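Local coordinates for protein carbonic anhydrase (PDB 4O1K) that catalyses the reversible hydration of carbon dioxide to bicarbonate at a zinc ion, as a tetrameric beta-class carbonic anhydrase, at residues 51-56 / 106-111; 80-85 / 164-169; 47-52 / 73-78; 111-116 / 157-162. All blocks are in the same frame, centred on the assembly; numbering follows the deposited sequence. Where two conformers were deposited one is given.

In the fold
The four contacts build and flank the mixed sheet, with the zinc at the C-terminal ends of its parallel strands 51-56 and 106-112. Interaction 1 pairs the strands 51-56 and 106-111, and interaction 3 adds 73-78 along the other side of 51-56; the two share Y51 and L52, with centres about 9 Å apart. Interactions 2 and 4 bring the loop 80-85 and the strand end and turn 111-116 against successive turns of helix 154-174, centres about 11 Å apart. C56 from interaction 1, H112 and C115 from interaction 4 and D58 bind the zinc, while N82 of interaction 2 comes within about 5 Å of it. Interactions 3 and 4 lie on opposite sides of the chain's centre, their own centres about 24 Å apart.

Interaction 1 of 4, residues 51-56 / 106-111; sequences YLWIGC and HIVVCG. With ZN (zinc ion), chain B.
The rings of Y51 and H106 form an offset stack, planes 21° apart and centroids 4.7 Å from each other, with the imidazole lying over one face of the phenol while V108 CG2 sits at the tyrosine's edge. They belong to adjacent parallel strands in the central sheet of the beta-carbonic anhydrase fold, which run within 13° of each other and pair Y51 with H106 through I54 with V109. On the same face of the sheet the indole of W53 takes V108 CG1 over its six-membered ring, a CH-pi contact with the carbon 4.1 Å from the ring centroid. C110 approaches that ring obliquely, its CB 3.4 Å from W53 CZ2 and its sulfur in a sulfur-aromatic contact. The indole reaches over its neighbour strand because W53 CG stands opposite the backbone N (chi1 -177°).

Four nearly straight backbone bonds alternate across the strands: L52 N to H106 O, V108 N to L52 O, I54 N to V108 O and C110 N to I54 O. The other face carries L52 and I107 side by side, L52 CD2 meeting I107 CG2 at 3.9 Å, under helix 89-100.

H106 ND1 bonds to H192 on the next strand, whereas the buried Y51 OH finds no polar partner in the model. Toward the zinc the strands part, and a water fills in between them: it accepts from C56 N and donates to C110 O, 2.8 Å from each. Just beyond, C56 SG binds the zinc ion at 2.3 Å.

Interaction 2 of 4, residues 80-85 / 164-169; sequences IANLVC and LNVYEQ
Q169 reaches from helix 154-174 to the backbone of the loop at V84, and this is the tight part of the contact: V84 N donates to Q169 OE1 at 2.7 Å, nearly straight at the hydrogen (168°), though the donor is tilted from the amide's carbonyl plane. The glutamine chain is bent at chi2 (-45°), folding its amide back beside the helix, with Q169 CG 3.4 Å from N82 O, a carbonyl oxygen buried here without a polar partner in the model. Its NE2 donates to N165 OD1 one turn earlier, and L83 CD2 packs against both amides, 3.6 Å from N165 OD1. The V84 and Q169 side chains run in opposite senses, V84 CB near Q169 OE1.

Toward the zinc the grip slackens. N165 ND2 makes a weak, bent bond to A81 O and stands 3.6 Å from N82 ND2, the two amide planes 43° apart. A water accepts from both nitrogens.

N172 ND2 bonds to V84 O and weakly to Q169 OE1, bridging two acceptors. The relay of amides, V84 N to Q169 to N165, ties the loop beside the metal site to the helix and fixes which way each amide faces without any charged group.

Interaction 3 of 4, residues 47-52 / 73-78; sequences QNPEYL and DAFVHR
P49 and F75 run alongside each other, P49 CG 3.9 Å from F75 CB and coming at the phenyl obliquely. L52 crosses F75 at a slant and puts its CD1 at the edge of that ring, in its plane, L52 CD1 3.8 Å from F75 CD2. With F75 CG opposite the backbone N, chi1 -167° carries the phenyl on to V94 of helix 89-100 and to L102. On the other face of the sheet Y51 CB and A74 CB are neighbours, and D73 O lies at the edge of the tyrosine ring.

E50 and D73 are also laid along one another, their carboxylate planes 59° apart; the touch is made by E50 CG, 3.4 Å from D73 OD1, while the charged oxygens stay apart.

The backbone joins the two strands of a beta-alpha-beta unit, strand 51-56, helix 63-67 and strand 74-79, in parallel. F75 N donates to Y51 O at 2.9 Å and is almost straight. Before the strand proper, D73 O collects Y51 N at 3.2 Å and, more weakly, E50 N.

Farther along, V76 bonds to the backbone of a second subunit, so this strand lies at a subunit interface. Two main-chain N-H groups, one of them only weakly, share D73 O where the pairing begins; the nearby acidic ends, probably both negative, would contribute mild repulsion rather than attraction.

Interaction 4 of 4, residues 111-116 / 157-162; sequences GHYGCG and RYERLV. With ZN (zinc ion), chain B.
Past strand 106-112 the chain makes a type II beta turn from H112 to C115, closed by a weak C115 N to H112 O bond, and lies against the side of helix 154-174, with Y113 and E159 the closest pair of CA atoms at 6.0 Å. G114 takes the turn's positive phi (84°), where a CB would press on the preceding carbonyl oxygen.

Y113 and E159 cross at about a right angle: E159 CB and CG touch CD1 of the Y113 ring, and CB also its CE1, with E159 CB 3.7 Å from Y113 CD1, while E159 O lies at the ring's edge, in its plane. The phenol hydroxyl bonds to E163, farther along the helix. One turn on, V162 points toward the turn and places CG1 3.6 Å from H112 O; its other methyl, CG2, comes near C115 CB.

Y158 brings its hydroxyl to C115 O, which lies at the edge of its ring. The modelled separation is too short to trust, and the side chain was deposited in two conformers, so the closeness of that bond is doubtful.

The turn's other side faces the metal. H112 CB points away from the helix, and chi1 67°, with CG between the backbone N and the carbonyl carbon, brings H112 NE2 to the zinc ion at 2.1 Å. C115 SG binds it at 2.2 Å and also caps a backbone N of helix 116-121. With C56 and D58 completing the ligands, this is the Cys-Asp-His-Cys zinc site known from beta-carbonic anhydrases in their closed form.

Interaction 1 of 4, residues 51-56 / 106-111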
# COMPACT_ATOMS: atom_id res chain seq x y z
N TYR A 51 3.49 15.45 -20.22
CA TYR A 51 3.35 15.73 -18.78
C TYR A 51 2.80 14.56 -18.02
O TYR A 51 1.88 13.89 -18.50
CB TYR A 51 2.32 16.85 -18.57
CG TYR A 51 2.78 18.25 -18.94
CD1 TYR A 51 3.24 19.12 -17.97
CD2 TYR A 51 2.73 18.69 -20.26
CE1 TYR A 51 3.65 20.39 -18.29
CE2 TYR A 51 3.13 19.96 -20.59
CZ TYR A 51 3.59 20.80 -19.60
OH TYR A 51 3.99 22.07 -19.93
N LEU A 52 3.33 14.36 -16.80
CA LEU A 52 2.65 13.64 -15.73
C LEU A 52 2.10 14.70 -14.76
O LEU A 52 2.83 15.56 -14.28
CB LEU A 52 3.62 12.73 -14.97
CG LEU A 52 3.09 12.16 -13.65
CD1 LEU A 52 1.83 11.31 -13.86
CD2 LEU A 52 4.16 11.34 -12.92
N TRP A 53 0.80 14.67 -14.52
CA TRP A 53 0.15 15.65 -13.66
C TRP A 53 -0.34 14.91 -12.44
O TRP A 53 -1.13 13.97 -12.55
CB TRP A 53 -1.05 16.23 -14.39
CG TRP A 53 -1.78 17.30 -13.65
CD1 TRP A 53 -2.72 17.15 -12.67
CD2 TRP A 53 -1.64 18.70 -13.87
NE1 TRP A 53 -3.17 18.41 -12.26
CE2 TRP A 53 -2.50 19.37 -12.98
CE3 TRP A 53 -0.85 19.47 -14.74
CZ2 TRP A 53 -2.60 20.77 -12.94
CZ3 TRP A 53 -0.95 20.84 -14.70
CH2 TRP A 53 -1.82 21.48 -13.81
N ILE A 54 0.10 15.34 -11.26
CA ILE A 54 -0.37 14.76 -10.00
C ILE A 54 -1.20 15.83 -9.30
O ILE A 54 -0.65 16.83 -8.83
CB ILE A 54 0.80 14.33 -9.09
CG1 ILE A 54 1.68 13.33 -9.86
CG2 ILE A 54 0.27 13.69 -7.80
CD1 ILE A 54 2.98 12.93 -9.11
N GLY A 55 -2.51 15.64 -9.26
CA GLY A 55 -3.38 16.67 -8.72
C GLY A 55 -4.33 16.13 -7.67
O GLY A 55 -4.26 14.95 -7.31
N CYS A 56 -5.22 16.97 -7.17
CA CYS A 56 -6.11 16.53 -6.08
C CYS A 56 -7.49 16.10 -6.55
O CYS A 56 -8.07 16.69 -7.49
CB CYS A 56 -6.21 17.61 -5.01
SG CYS A 56 -7.29 17.10 -3.63
N HIS A 106 7.85 16.54 -18.26
CA HIS A 106 7.51 17.35 -17.10
C HIS A 106 6.72 16.52 -16.09
O HIS A 106 5.88 15.70 -16.47
CB HIS A 106 6.63 18.53 -17.53
CG HIS A 106 7.27 19.41 -18.56
ND1 HIS A 106 8.15 20.42 -18.23
CD2 HIS A 106 7.14 19.45 -19.91
CE1 HIS A 106 8.54 21.04 -19.34
NE2 HIS A 106 7.94 20.47 -20.37
N ILE A 107 6.96 16.75 -14.81
CA ILE A 107 6.07 16.20 -13.78
C ILE A 107 5.61 17.40 -12.96
O ILE A 107 6.43 18.16 -12.51
CB ILE A 107 6.78 15.21 -12.87
CG1 ILE A 107 7.30 14.01 -13.67
CG2 ILE A 107 5.79 14.66 -11.80
CD1 ILE A 107 8.04 12.95 -12.81
N VAL A 108 4.30 17.59 -12.82
CA VAL A 108 3.77 18.74 -12.09
C VAL A 108 3.02 18.15 -10.90
O VAL A 108 2.24 17.23 -11.09
CB VAL A 108 2.70 19.43 -12.93
CG1 VAL A 108 1.95 20.47 -12.08
CG2 VAL A 108 3.33 20.07 -14.20
N VAL A 109 3.26 18.68 -9.70
CA VAL A 109 2.37 18.42 -8.57
C VAL A 109 1.59 19.70 -8.43
O VAL A 109 2.17 20.77 -8.23
CB VAL A 109 3.15 18.18 -7.27
CG1 VAL A 109 2.20 18.09 -6.08
CG2 VAL A 109 3.93 16.88 -7.39
N CYS A 110 0.26 19.61 -8.55
CA CYS A 110 -0.57 20.80 -8.47
C CYS A 110 -1.47 20.71 -7.26
O CYS A 110 -2.33 19.81 -7.19
CB CYS A 110 -1.43 20.94 -9.72
SG CYS A 110 -2.25 22.57 -9.83
N GLY A 111 -1.29 21.61 -6.30
CA GLY A 111 -2.22 21.65 -5.20
C GLY A 111 -3.27 22.70 -5.51
O GLY A 111 -3.26 23.28 -6.60
ZN ZN B . -7.86 19.10 -2.63
O HOH W 1 -5.09 19.73 -7.79

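Interaction 2 of 4, residues 80-85 / 164-169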
# COMPACT_ATOMS: atom_id res chain seq x y z
N ILE A 80 -6.43 12.22 -2.93
CA ILE A 80 -6.79 13.22 -1.93
C ILE A 80 -5.54 13.99 -1.48
O ILE A 80 -4.60 13.42 -0.91
CB ILE A 80 -7.50 12.59 -0.72
CG1 ILE A 80 -8.91 12.12 -1.11
CG2 ILE A 80 -7.62 13.62 0.41
CD1 ILE A 80 -9.49 11.10 -0.10
N ALA A 81 -5.55 15.30 -1.77
CA ALA A 81 -4.48 16.24 -1.43
C ALA A 81 -3.18 16.04 -2.20
O ALA A 81 -2.13 16.49 -1.77
CB ALA A 81 -4.25 16.33 0.11
N ASN A 82 -3.28 15.42 -3.37
CA ASN A 82 -2.16 15.37 -4.31
C ASN A 82 -0.87 14.88 -3.66
O ASN A 82 0.19 15.53 -3.79
CB ASN A 82 -1.96 16.70 -5.07
CG ASN A 82 -1.96 17.95 -4.17
OD1 ASN A 82 -3.01 18.58 -3.94
ND2 ASN A 82 -0.78 18.32 -3.66
N LEU A 83 -0.97 13.76 -2.93
CA LEU A 83 0.16 13.19 -2.21
C LEU A 83 1.02 12.24 -3.04
O LEU A 83 0.52 11.48 -3.89
CB LEU A 83 -0.34 12.43 -0.97
CG LEU A 83 -1.12 13.23 0.05
CD1 LEU A 83 -1.57 12.34 1.23
CD2 LEU A 83 -0.24 14.34 0.59
N VAL A 84 2.33 12.25 -2.76
CA VAL A 84 3.25 11.28 -3.35
C VAL A 84 3.88 10.53 -2.17
O VAL A 84 4.85 11.01 -1.57
CB VAL A 84 4.32 12.00 -4.20
CG1 VAL A 84 5.30 11.01 -4.75
CG2 VAL A 84 3.66 12.73 -5.39
N CYS A 85 3.28 9.38 -1.83
CA CYS A 85 3.68 8.62 -0.62
C CYS A 85 4.60 7.47 -1.02
O CYS A 85 4.29 6.74 -1.97
CB CYS A 85 2.45 8.02 0.05
SG CYS A 85 1.20 9.23 0.61
N LEU A 164 3.33 24.35 1.10
CA LEU A 164 4.37 23.46 1.60
C LEU A 164 4.12 22.01 1.26
O LEU A 164 5.06 21.23 1.08
CB LEU A 164 4.52 23.63 3.11
CG LEU A 164 5.13 25.02 3.41
CD1 LEU A 164 4.98 25.32 4.88
CD2 LEU A 164 6.58 25.01 3.03
N ASN A 165 2.86 21.60 1.24
CA ASN A 165 2.52 20.23 0.85
C ASN A 165 2.94 20.04 -0.59
O ASN A 165 3.57 19.05 -0.92
CB ASN A 165 1.03 19.95 0.97
CG ASN A 165 0.68 18.49 0.70
OD1 ASN A 165 1.34 17.56 1.22
ND2 ASN A 165 -0.36 18.27 -0.11
N VAL A 166 2.57 20.96 -1.47
CA VAL A 166 3.05 20.82 -2.86
C VAL A 166 4.59 20.67 -2.90
O VAL A 166 5.11 19.75 -3.54
CB VAL A 166 2.66 22.00 -3.71
CG1 VAL A 166 3.37 21.90 -5.10
CG2 VAL A 166 1.15 21.95 -3.94
N TYR A 167 5.30 21.55 -2.20
CA TYR A 167 6.79 21.48 -2.16
C TYR A 167 7.30 20.10 -1.67
O TYR A 167 8.17 19.49 -2.30
CB TYR A 167 7.34 22.63 -1.29
CG TYR A 167 8.79 22.49 -0.88
CD1 TYR A 167 9.82 22.91 -1.72
CD2 TYR A 167 9.12 21.95 0.34
CE1 TYR A 167 11.15 22.78 -1.32
CE2 TYR A 167 10.42 21.82 0.74
CZ TYR A 167 11.43 22.24 -0.09
OH TYR A 167 12.73 22.09 0.35
N GLU A 168 6.75 19.61 -0.56
CA GLU A 168 7.16 18.31 -0.01
C GLU A 168 6.84 17.14 -0.94
O GLU A 168 7.65 16.20 -1.04
CB GLU A 168 6.57 18.05 1.39
CG GLU A 168 7.15 18.93 2.50
CD GLU A 168 8.67 18.77 2.68
OE1 GLU A 168 9.25 17.74 2.25
OE2 GLU A 168 9.30 19.67 3.26
N GLN A 169 5.69 17.19 -1.62
CA GLN A 169 5.36 16.11 -2.56
C GLN A 169 6.27 16.16 -3.78
O GLN A 169 6.65 15.12 -4.35
CB GLN A 169 3.87 16.08 -2.96
CG GLN A 169 2.87 16.04 -1.77
CD GLN A 169 3.25 15.04 -0.69
OE1 GLN A 169 3.55 13.89 -0.97
NE2 GLN A 169 3.23 15.50 0.58
O HOH W 2 -1.31 20.69 -1.45

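Interaction 3 of 4, residues 47-52 / 73-78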
# COMPACT_ATOMS: atom_id res chain seq x y z
N GLN A 47 0.29 10.19 -29.58
CA GLN A 47 1.61 10.68 -29.20
C GLN A 47 1.67 10.66 -27.67
O GLN A 47 0.68 10.99 -27.02
CB GLN A 47 1.86 12.09 -29.73
CG GLN A 47 2.04 12.13 -31.25
CD GLN A 47 3.13 11.18 -31.73
OE1 GLN A 47 4.28 11.26 -31.28
NE2 GLN A 47 2.78 10.27 -32.63
N ASN A 48 2.80 10.23 -27.11
CA ASN A 48 2.91 10.10 -25.66
C ASN A 48 2.67 11.44 -24.99
O ASN A 48 2.99 12.48 -25.56
CB ASN A 48 4.29 9.57 -25.27
CG ASN A 48 4.44 8.08 -25.51
OD1 ASN A 48 3.46 7.36 -25.71
ND2 ASN A 48 5.68 7.60 -25.49
N PRO A 49 2.11 11.43 -23.78
CA PRO A 49 1.99 12.69 -23.03
C PRO A 49 3.35 13.30 -22.76
O PRO A 49 4.33 12.58 -22.56
CB PRO A 49 1.35 12.23 -21.71
CG PRO A 49 1.76 10.80 -21.58
CD PRO A 49 1.65 10.28 -22.98
N GLU A 50 3.40 14.63 -22.75
CA GLU A 50 4.61 15.35 -22.38
C GLU A 50 4.65 15.57 -20.87
O GLU A 50 5.72 15.85 -20.32
CB GLU A 50 4.63 16.71 -23.07
CG GLU A 50 4.70 16.64 -24.58
CD GLU A 50 6.11 16.83 -25.10
OE1 GLU A 50 6.63 17.97 -25.03
OE2 GLU A 50 6.70 15.84 -25.59
N TYR A 51 3.49 15.45 -20.22
CA TYR A 51 3.35 15.73 -18.78
C TYR A 51 2.80 14.56 -18.02
O TYR A 51 1.88 13.89 -18.50
CB TYR A 51 2.32 16.85 -18.57
CG TYR A 51 2.78 18.25 -18.94
CD1 TYR A 51 3.24 19.12 -17.97
CD2 TYR A 51 2.73 18.69 -20.26
CE1 TYR A 51 3.65 20.39 -18.29
CE2 TYR A 51 3.13 19.96 -20.59
CZ TYR A 51 3.59 20.80 -19.60
OH TYR A 51 3.99 22.07 -19.93
N LEU A 52 3.33 14.36 -16.80
CA LEU A 52 2.65 13.64 -15.73
C LEU A 52 2.10 14.70 -14.76
O LEU A 52 2.83 15.56 -14.28
CB LEU A 52 3.62 12.73 -14.97
CG LEU A 52 3.09 12.16 -13.65
CD1 LEU A 52 1.83 11.31 -13.86
CD2 LEU A 52 4.16 11.34 -12.92
N ASP A 73 -2.07 15.07 -23.83
CA ASP A 73 -0.81 15.72 -23.51
C ASP A 73 -0.46 15.47 -22.06
O ASP A 73 0.70 15.57 -21.69
CB ASP A 73 -0.89 17.21 -23.73
CG ASP A 73 0.28 17.74 -24.52
OD1 ASP A 73 1.42 17.28 -24.28
OD2 ASP A 73 0.04 18.63 -25.37
N ALA A 74 -1.49 15.19 -21.26
CA ALA A 74 -1.28 14.96 -19.83
C ALA A 74 -1.72 13.57 -19.44
O ALA A 74 -2.82 13.08 -19.78
CB ALA A 74 -1.99 16.00 -18.98
N PHE A 75 -0.84 12.91 -18.72
CA PHE A 75 -1.14 11.66 -18.08
C PHE A 75 -1.47 12.09 -16.67
O PHE A 75 -0.66 12.76 -16.06
CB PHE A 75 0.16 10.90 -18.07
CG PHE A 75 0.01 9.49 -17.75
CD1 PHE A 75 -0.56 8.62 -18.65
CD2 PHE A 75 0.48 9.01 -16.54
CE1 PHE A 75 -0.69 7.29 -18.34
CE2 PHE A 75 0.35 7.67 -16.25
CZ PHE A 75 -0.23 6.81 -17.14
N VAL A 76 -2.63 11.70 -16.12
CA VAL A 76 -3.12 12.33 -14.89
C VAL A 76 -3.35 11.34 -13.74
O VAL A 76 -4.01 10.30 -13.91
CB VAL A 76 -4.47 13.07 -15.18
CG1 VAL A 76 -5.08 13.64 -13.90
CG2 VAL A 76 -4.26 14.20 -16.15
N HIS A 77 -2.77 11.64 -12.59
CA HIS A 77 -3.10 10.94 -11.36
C HIS A 77 -3.77 11.95 -10.44
O HIS A 77 -3.27 13.03 -10.27
CB HIS A 77 -1.83 10.36 -10.70
CG HIS A 77 -2.09 9.76 -9.35
ND1 HIS A 77 -2.70 8.54 -9.18
CD2 HIS A 77 -1.85 10.23 -8.10
CE1 HIS A 77 -2.83 8.27 -7.89
NE2 HIS A 77 -2.33 9.28 -7.22
N ARG A 78 -4.89 11.58 -9.83
CA ARG A 78 -5.51 12.49 -8.86
C ARG A 78 -5.83 11.71 -7.61
O ARG A 78 -6.44 10.62 -7.70
CB ARG A 78 -6.79 13.11 -9.43
CG ARG A 78 -6.52 14.35 -10.27
CD ARG A 78 -7.74 14.83 -11.08
NE ARG A 78 -8.70 15.55 -10.25
CZ ARG A 78 -9.83 16.09 -10.72
NH1 ARG A 78 -10.11 15.98 -12.01
NH2 ARG A 78 -10.67 16.74 -9.92

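Interaction 4 of 4, residues 111-116 / 157-162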
# COMPACT_ATOMS: atom_id res chain seq x y z
N GLY A 111 -1.29 21.61 -6.30
CA GLY A 111 -2.22 21.65 -5.20
C GLY A 111 -3.27 22.70 -5.51
O GLY A 111 -3.26 23.28 -6.60
N HIS A 112 -4.16 22.96 -4.56
CA HIS A 112 -5.16 24.01 -4.81
C HIS A 112 -5.63 24.59 -3.49
O HIS A 112 -5.73 23.87 -2.49
CB HIS A 112 -6.32 23.49 -5.68
CG HIS A 112 -7.16 22.45 -5.02
ND1 HIS A 112 -8.50 22.63 -4.76
CD2 HIS A 112 -6.84 21.22 -4.53
CE1 HIS A 112 -8.98 21.57 -4.13
NE2 HIS A 112 -7.99 20.69 -3.99
N TYR A 113 -5.86 25.90 -3.48
CA TYR A 113 -6.31 26.53 -2.23
C TYR A 113 -7.72 26.09 -1.95
O TYR A 113 -8.50 25.84 -2.89
CB TYR A 113 -6.23 28.07 -2.31
CG TYR A 113 -4.81 28.58 -2.47
CD1 TYR A 113 -3.84 28.31 -1.51
CD2 TYR A 113 -4.44 29.32 -3.57
CE1 TYR A 113 -2.54 28.76 -1.66
CE2 TYR A 113 -3.14 29.79 -3.72
CZ TYR A 113 -2.20 29.50 -2.76
OH TYR A 113 -0.90 29.95 -2.90
N GLY A 114 -8.06 26.01 -0.67
CA GLY A 114 -9.38 25.55 -0.31
C GLY A 114 -9.47 24.04 -0.27
O GLY A 114 -10.55 23.50 -0.04
N CYS A 115 -8.34 23.36 -0.47
CA CYS A 115 -8.31 21.90 -0.50
C CYS A 115 -8.98 21.24 0.69
O CYS A 115 -8.58 21.45 1.84
CB CYS A 115 -6.87 21.42 -0.58
SG CYS A 115 -6.71 19.61 -0.78
N GLY A 116 -10.01 20.45 0.40
CA GLY A 116 -10.75 19.76 1.44
C GLY A 116 -9.94 18.74 2.20
O GLY A 116 -10.15 18.54 3.40
N ARG A 157 -2.48 30.40 7.31
CA ARG A 157 -1.76 29.18 7.69
C ARG A 157 -2.12 27.99 6.80
O ARG A 157 -1.24 27.23 6.39
CB ARG A 157 -2.00 28.84 9.16
CG ARG A 157 -0.95 27.93 9.75
CD ARG A 157 -1.27 27.56 11.18
NE ARG A 157 -1.60 28.76 11.95
CZ ARG A 157 -2.72 28.89 12.66
NH1 ARG A 157 -3.61 27.91 12.70
NH2 ARG A 157 -2.96 30.02 13.32
N TYR A 158 -3.40 27.87 6.50
CA TYR A 158 -3.94 26.78 5.72
C TYR A 158 -3.42 26.84 4.28
O TYR A 158 -3.02 25.83 3.69
CB TYR A 158 -5.46 26.90 5.82
CG TYR A 158 -6.27 26.05 4.90
CD1 TYR A 158 -5.86 24.79 4.51
CD2 TYR A 158 -7.49 26.51 4.42
CE1 TYR A 158 -6.62 24.02 3.65
CE2 TYR A 158 -8.26 25.75 3.59
CZ TYR A 158 -7.81 24.51 3.20
OH TYR A 158 -8.58 23.74 2.37
N GLU A 159 -3.38 28.05 3.72
CA GLU A 159 -2.89 28.27 2.36
C GLU A 159 -1.39 27.97 2.30
O GLU A 159 -0.88 27.36 1.33
CB GLU A 159 -3.21 29.69 1.88
CG GLU A 159 -4.72 29.96 1.84
CD GLU A 159 -5.09 31.30 1.23
OE1 GLU A 159 -4.22 32.20 1.15
OE2 GLU A 159 -6.26 31.44 0.82
N ARG A 160 -0.69 28.36 3.37
CA ARG A 160 0.74 28.11 3.42
C ARG A 160 0.96 26.61 3.48
O ARG A 160 1.86 26.11 2.83
CB ARG A 160 1.40 28.80 4.62
CG ARG A 160 2.93 28.78 4.60
CD ARG A 160 3.52 29.34 3.29
NE ARG A 160 4.97 29.16 3.24
CZ ARG A 160 5.65 28.91 2.12
NH1 ARG A 160 5.02 28.82 0.97
NH2 ARG A 160 6.96 28.73 2.17
N LEU A 161 0.15 25.89 4.26
CA LEU A 161 0.24 24.42 4.32
C LEU A 161 -0.01 23.77 2.97
O LEU A 161 0.64 22.78 2.61
CB LEU A 161 -0.78 23.87 5.33
CG LEU A 161 -0.82 22.35 5.47
CD1 LEU A 161 0.55 21.79 5.82
CD2 LEU A 161 -1.85 21.93 6.51
N VAL A 162 -0.96 24.31 2.22
CA VAL A 162 -1.25 23.79 0.88
C VAL A 162 0.03 23.89 0.05
O VAL A 162 0.44 22.91 -0.66
CB VAL A 162 -2.38 24.59 0.22
CG1 VAL A 162 -2.38 24.42 -1.29
CG2 VAL A 162 -3.74 24.17 0.79
ZN ZN B . -7.86 19.10 -2.63